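Long-range contact in phiAB6 tailspike (Unidentified phage, PDB 5JS4), which probably binds and fragments the exopolysaccharide of Acinetobacter baumannii as the trimeric, beta-helical tailspike of the phage: residues H426-V434 with F444-R454. Numbering follows the deposited sequence.
Sequences HAMIFDRDV and FESMNGGIKAR
R454 forms a salt bridge with D433: R454 NE bonds to D433 OD1 at 2.9 Å and 157°, with the oxygen near the guanidinium plane and NE on its syn side but tilted out of the carboxylate plane; NH2 adds weak bonds to both carboxylate oxygens. A bend at chi3 (69°) turns the arginine tip to the acid and over R432, whose CG sits 3.7 Å above the guanidinium plane. R432 NE and R454 NH1 share one water, which accepts from both and probably eases their like charges. At the other end, G449 CA packs over one face of the H426 ring, 3.8 Å from its centroid, in a CH-pi contact, while K452 CB approaches H426 CD2. Between these ends, strands 428-430 and 451-453, their N-to-C directions 5° from parallel, join successive coils of a right-handed parallel beta-helix, as expected for this pectate lyase-like family. Their ladder runs M428 N to G450 O, K452 N to M428 O and F430 N to K452 O, the last nearly straight at 2.8 Å. Toward the interior, M428 SD lies alongside I451 CG1 (4.1 Å), and A427 CB meets F444 CE1. Second-shell bonds position the ends: H426 NE2 is hydrogen-bonded to E479 OE2, R432 NH2 to E403 O, and T455 OG1 bonds weakly to D433 OD1.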
ATOM      1  N   HIS A 426      -0.263 -14.363 -22.133  1.00 14.34           N
ATOM      2  CA  HIS A 426      -0.059 -13.427 -21.027  1.00 14.31           C
ATOM      3  C   HIS A 426      -1.230 -13.419 -20.053  1.00 13.78           C
ATOM      4  O   HIS A 426      -2.320 -13.902 -20.359  1.00 14.11           O
ATOM      5  CB  HIS A 426       0.136 -12.009 -21.570  1.00 15.70           C
ATOM      6  CG  HIS A 426       1.495 -11.760 -22.139  1.00 17.47           C
ATOM      7  ND1 HIS A 426       1.918 -12.311 -23.330  1.00 19.00           N
ATOM      8  CD2 HIS A 426       2.527 -11.011 -21.683  1.00 18.26           C
ATOM      9  CE1 HIS A 426       3.153 -11.916 -23.580  1.00 20.23           C
ATOM     10  NE2 HIS A 426       3.546 -11.128 -22.596  1.00 19.33           N
ATOM     11  N   ALA A 427      -0.994 -12.854 -18.876  1.00 13.25           N
ATOM     12  CA  ALA A 427      -2.076 -12.566 -17.945  1.00 12.69           C
ATOM     13  C   ALA A 427      -2.916 -11.414 -18.493  1.00 12.41           C
ATOM     14  O   ALA A 427      -4.131 -11.541 -18.645  1.00 12.55           O
ATOM     15  CB  ALA A 427      -1.521 -12.215 -16.575  1.00 13.01           C
ATOM     16  N   MET A 428      -2.251 -10.297 -18.781  1.00 12.30           N
ATOM     17  CA  MET A 428      -2.912  -9.099 -19.301  1.00 12.75           C
ATOM     18  C   MET A 428      -2.109  -8.493 -20.444  1.00 13.15           C
ATOM     19  O   MET A 428      -0.887  -8.385 -20.357  1.00 13.61           O
ATOM     20  CB  MET A 428      -3.067  -8.050 -18.200  1.00 13.62           C
ATOM     21  CG  MET A 428      -3.820  -8.539 -16.977  1.00 13.82           C
ATOM     22  SD  MET A 428      -4.056  -7.251 -15.743  1.00 15.54           S
ATOM     23  CE  MET A 428      -5.235  -6.177 -16.551  1.00 16.19           C
ATOM     24  N   ILE A 429      -2.806  -8.094 -21.508  1.00 13.73           N
ATOM     25  CA  ILE A 429      -2.187  -7.398 -22.630  1.00 13.80           C
ATOM     26  C   ILE A 429      -2.918  -6.088 -22.894  1.00 13.64           C
ATOM     27  O   ILE A 429      -4.109  -6.083 -23.209  1.00 14.22           O
ATOM     28  CB  ILE A 429      -2.205  -8.244 -23.921  1.00 14.94           C
ATOM     29  CG1 ILE A 429      -1.436  -9.551 -23.719  1.00 16.00           C
ATOM     30  CG2 ILE A 429      -1.606  -7.455 -25.084  1.00 15.30           C
ATOM     31  CD1 ILE A 429      -1.579 -10.540 -24.860  1.00 17.09           C
ATOM     32  N   PHE A 430      -2.185  -4.988 -22.747  1.00 13.46           N
ATOM     33  CA  PHE A 430      -2.608  -3.677 -23.208  1.00 13.82           C
ATOM     34  C   PHE A 430      -1.780  -3.355 -24.446  1.00 14.64           C
ATOM     35  O   PHE A 430      -0.562  -3.245 -24.358  1.00 14.88           O
ATOM     36  CB  PHE A 430      -2.339  -2.618 -22.136  1.00 14.57           C
ATOM     37  CG  PHE A 430      -3.136  -2.807 -20.873  1.00 15.01           C
ATOM     38  CD1 PHE A 430      -4.388  -2.224 -20.735  1.00 16.39           C
ATOM     39  CD2 PHE A 430      -2.624  -3.548 -19.815  1.00 16.24           C
ATOM     40  CE1 PHE A 430      -5.124  -2.384 -19.571  1.00 17.48           C
ATOM     41  CE2 PHE A 430      -3.355  -3.714 -18.649  1.00 17.03           C
ATOM     42  CZ  PHE A 430      -4.607  -3.131 -18.527  1.00 17.71           C
ATOM     43  N   ASP A 431      -2.422  -3.216 -25.603  1.00 14.81           N
ATOM     44  CA  ASP A 431      -1.682  -2.868 -26.822  1.00 15.10           C
ATOM     45  C   ASP A 431      -1.091  -1.461 -26.736  1.00 15.18           C
ATOM     46  O   ASP A 431      -0.108  -1.159 -27.413  1.00 16.05           O
ATOM     47  CB  ASP A 431      -2.571  -2.973 -28.066  1.00 16.03           C
ATOM     48  CG  ASP A 431      -2.856  -4.409 -28.475  1.00 16.63           C
ATOM     49  OD1 ASP A 431      -2.186  -5.341 -27.978  1.00 16.67           O
ATOM     50  OD2 ASP A 431      -3.765  -4.604 -29.305  1.00 18.29           O
ATOM     51  N   ARG A 432      -1.690  -0.601 -25.916  1.00 14.76           N
ATOM     52  CA  ARG A 432      -1.242   0.781 -25.809  1.00 15.24           C
ATOM     53  C   ARG A 432      -0.985   1.193 -24.349  1.00 14.83           C
ATOM     54  O   ARG A 432      -0.273   0.479 -23.639  1.00 15.46           O
ATOM     55  CB  ARG A 432      -2.212   1.698 -26.562  1.00 15.55           C
ATOM     56  CG  ARG A 432      -2.257   1.380 -28.053  1.00 16.09           C
ATOM     57  CD  ARG A 432      -3.195   2.295 -28.816  1.00 16.78           C
ATOM     58  NE  ARG A 432      -3.053   2.127 -30.261  1.00 18.12           N
ATOM     59  CZ  ARG A 432      -3.522   1.097 -30.966  1.00 18.46           C
ATOM     60  NH1 ARG A 432      -3.320   1.060 -32.281  1.00 21.77           N
ATOM     61  NH2 ARG A 432      -4.188   0.100 -30.385  1.00 15.05           N
ATOM     62  N   ASP A 433      -1.546   2.317 -23.902  1.00 14.86           N
ATOM     63  CA  ASP A 433      -1.049   3.008 -22.704  1.00 14.68           C
ATOM     64  C   ASP A 433      -1.982   2.896 -21.505  1.00 14.33           C
ATOM     65  O   ASP A 433      -3.203   2.956 -21.645  1.00 13.46           O
ATOM     66  CB  ASP A 433      -0.813   4.487 -23.015  1.00 14.92           C
ATOM     67  CG  ASP A 433       0.152   4.702 -24.167  1.00 16.17           C
ATOM     68  OD1 ASP A 433       0.793   3.728 -24.620  1.00 16.70           O
ATOM     69  OD2 ASP A 433       0.273   5.858 -24.618  1.00 18.90           O
ATOM     70  N   VAL A 434      -1.384   2.758 -20.323  1.00 14.60           N
ATOM     71  CA  VAL A 434      -2.116   2.604 -19.069  1.00 14.61           C
ATOM     72  C   VAL A 434      -1.588   3.606 -18.042  1.00 13.49           C
ATOM     73  O   VAL A 434      -0.385   3.649 -17.779  1.00 13.21           O
ATOM     74  CB  VAL A 434      -1.951   1.173 -18.522  1.00 16.63           C
ATOM     75  CG1 VAL A 434      -2.787   0.974 -17.273  1.00 17.79           C
ATOM     76  CG2 VAL A 434      -2.346   0.153 -19.574  1.00 18.03           C
ATOM     77  N   PHE A 444       0.597 -15.186 -10.878  1.00 12.35           N
ATOM     78  CA  PHE A 444       0.896 -15.782 -12.179  1.00 12.83           C
ATOM     79  C   PHE A 444       1.461 -17.167 -11.910  1.00 13.59           C
ATOM     80  O   PHE A 444       2.575 -17.287 -11.402  1.00 15.05           O
ATOM     81  CB  PHE A 444       1.962 -15.001 -12.963  1.00 13.42           C
ATOM     82  CG  PHE A 444       1.632 -13.556 -13.228  1.00 13.40           C
ATOM     83  CD1 PHE A 444       0.326 -13.117 -13.417  1.00 13.27           C
ATOM     84  CD2 PHE A 444       2.666 -12.632 -13.346  1.00 13.36           C
ATOM     85  CE1 PHE A 444       0.063 -11.784 -13.686  1.00 13.13           C
ATOM     86  CE2 PHE A 444       2.406 -11.300 -13.610  1.00 13.40           C
ATOM     87  CZ  PHE A 444       1.104 -10.877 -13.781  1.00 13.26           C
ATOM     88  N   GLU A 445       0.704 -18.207 -12.238  1.00 14.29           N
ATOM     89  CA  GLU A 445       1.185 -19.579 -12.072  1.00 15.16           C
ATOM     90  C   GLU A 445       1.227 -20.281 -13.422  1.00 15.14           C
ATOM     91  O   GLU A 445       0.193 -20.479 -14.050  1.00 14.90           O
ATOM     92  CB  GLU A 445       0.311 -20.361 -11.088  1.00 16.82           C
ATOM     93  CG  GLU A 445       0.840 -21.763 -10.802  1.00 18.65           C
ATOM     94  CD  GLU A 445       0.088 -22.482  -9.698  1.00 21.99           C
ATOM     95  OE1 GLU A 445      -0.344 -21.823  -8.730  1.00 23.50           O
ATOM     96  OE2 GLU A 445      -0.053 -23.721  -9.793  1.00 28.56           O
ATOM     97  N   SER A 446       2.428 -20.649 -13.859  1.00 15.35           N
ATOM     98  CA  SER A 446       2.625 -21.331 -15.139  1.00 16.20           C
ATOM     99  C   SER A 446       1.948 -20.594 -16.298  1.00 15.82           C
ATOM    100  O   SER A 446       1.191 -21.183 -17.067  1.00 16.28           O
ATOM    101  CB  SER A 446       2.142 -22.783 -15.052  1.00 17.30           C
ATOM    102  OG  SER A 446       2.860 -23.490 -14.055  1.00 19.13           O
ATOM    103  N   MET A 447       2.214 -19.294 -16.395  1.00 15.87           N
ATOM    104  CA  MET A 447       1.796 -18.492 -17.545  1.00 15.82           C
ATOM    105  C   MET A 447       2.982 -18.383 -18.503  1.00 16.25           C
ATOM    106  O   MET A 447       4.086 -18.804 -18.172  1.00 17.40           O
ATOM    107  CB  MET A 447       1.366 -17.092 -17.099  1.00 15.40           C
ATOM    108  CG  MET A 447       0.215 -17.057 -16.101  1.00 15.82           C
ATOM    109  SD  MET A 447      -1.368 -17.601 -16.772  1.00 15.29           S
ATOM    110  CE  MET A 447      -1.698 -16.341 -18.000  1.00 15.16           C
ATOM    111  N   ASN A 448       2.756 -17.816 -19.684  1.00 15.84           N
ATOM    112  CA  ASN A 448       3.851 -17.516 -20.615  1.00 16.56           C
ATOM    113  C   ASN A 448       4.098 -16.016 -20.753  1.00 16.25           C
ATOM    114  O   ASN A 448       4.771 -15.564 -21.680  1.00 19.59           O
ATOM    115  CB  ASN A 448       3.578 -18.149 -21.982  1.00 16.86           C
ATOM    116  CG  ASN A 448       3.956 -19.617 -22.029  1.00 18.23           C
ATOM    117  OD1 ASN A 448       4.831 -20.067 -21.289  1.00 18.23           O
ATOM    118  ND2 ASN A 448       3.299 -20.372 -22.903  1.00 19.03           N
ATOM    119  N   GLY A 449       3.564 -15.250 -19.810  1.00 15.57           N
ATOM    120  CA  GLY A 449       3.732 -13.806 -19.796  1.00 14.58           C
ATOM    121  C   GLY A 449       2.928 -13.215 -18.659  1.00 13.47           C
ATOM    122  O   GLY A 449       1.943 -13.807 -18.223  1.00 13.04           O
ATOM    123  N   GLY A 450       3.358 -12.054 -18.175  1.00 13.28           N
ATOM    124  CA  GLY A 450       2.672 -11.368 -17.084  1.00 12.66           C
ATOM    125  C   GLY A 450       1.760 -10.285 -17.617  1.00 12.96           C
ATOM    126  O   GLY A 450       0.853 -10.563 -18.408  1.00 12.84           O
ATOM    127  N   ILE A 451       1.996  -9.053 -17.170  1.00 13.12           N
ATOM    128  CA  ILE A 451       1.294  -7.882 -17.677  1.00 13.20           C
ATOM    129  C   ILE A 451       2.173  -7.219 -18.727  1.00 14.09           C
ATOM    130  O   ILE A 451       3.321  -6.868 -18.448  1.00 14.56           O
ATOM    131  CB  ILE A 451       0.992  -6.878 -16.548  1.00 13.15           C
ATOM    132  CG1 ILE A 451      -0.013  -7.488 -15.566  1.00 13.73           C
ATOM    133  CG2 ILE A 451       0.449  -5.566 -17.109  1.00 13.75           C
ATOM    134  CD1 ILE A 451      -0.059  -6.796 -14.221  1.00 14.31           C
ATOM    135  N   LYS A 452       1.627  -7.054 -19.930  1.00 14.75           N
ATOM    136  CA  LYS A 452       2.326  -6.402 -21.029  1.00 14.96           C
ATOM    137  C   LYS A 452       1.569  -5.142 -21.433  1.00 13.81           C
ATOM    138  O   LYS A 452       0.342  -5.151 -21.526  1.00 14.25           O
ATOM    139  CB  LYS A 452       2.454  -7.352 -22.220  1.00 15.95           C
ATOM    140  CG  LYS A 452       3.264  -6.797 -23.383  1.00 16.81           C
ATOM    141  CD  LYS A 452       3.310  -7.782 -24.538  1.00 18.85           C
ATOM    142  CE  LYS A 452       4.104  -7.225 -25.705  1.00 20.23           C
ATOM    143  NZ  LYS A 452       4.215  -8.207 -26.818  1.00 22.21           N
ATOM    144  N   ALA A 453       2.313  -4.062 -21.658  1.00 13.03           N
ATOM    145  CA  ALA A 453       1.741  -2.792 -22.092  1.00 13.40           C
ATOM    146  C   ALA A 453       2.779  -1.991 -22.869  1.00 13.93           C
ATOM    147  O   ALA A 453       3.978  -2.233 -22.737  1.00 14.33           O
ATOM    148  CB  ALA A 453       1.249  -1.996 -20.892  1.00 13.46           C
ATOM    149  N   ARG A 454       2.315  -1.043 -23.678  1.00 13.81           N
ATOM    150  CA  ARG A 454       3.213  -0.114 -24.363  1.00 14.59           C
ATOM    151  C   ARG A 454       3.767   0.931 -23.400  1.00 14.53           C
ATOM    152  O   ARG A 454       4.960   1.239 -23.426  1.00 15.20           O
ATOM    153  CB  ARG A 454       2.493   0.584 -25.515  1.00 15.37           C
ATOM    154  CG  ARG A 454       3.418   1.401 -26.403  1.00 16.53           C
ATOM    155  CD  ARG A 454       2.683   1.931 -27.621  1.00 17.47           C
ATOM    156  NE  ARG A 454       1.697   2.945 -27.265  1.00 17.76           N
ATOM    157  CZ  ARG A 454       0.865   3.528 -28.126  1.00 18.94           C
ATOM    158  NH1 ARG A 454       0.885   3.200 -29.416  1.00 20.26           N
ATOM    159  NH2 ARG A 454       0.008   4.445 -27.698  1.00 18.25           N
TER
HETATM  160  O   HOH W   1      -1.229   4.631 -30.861  1.00 34.21           O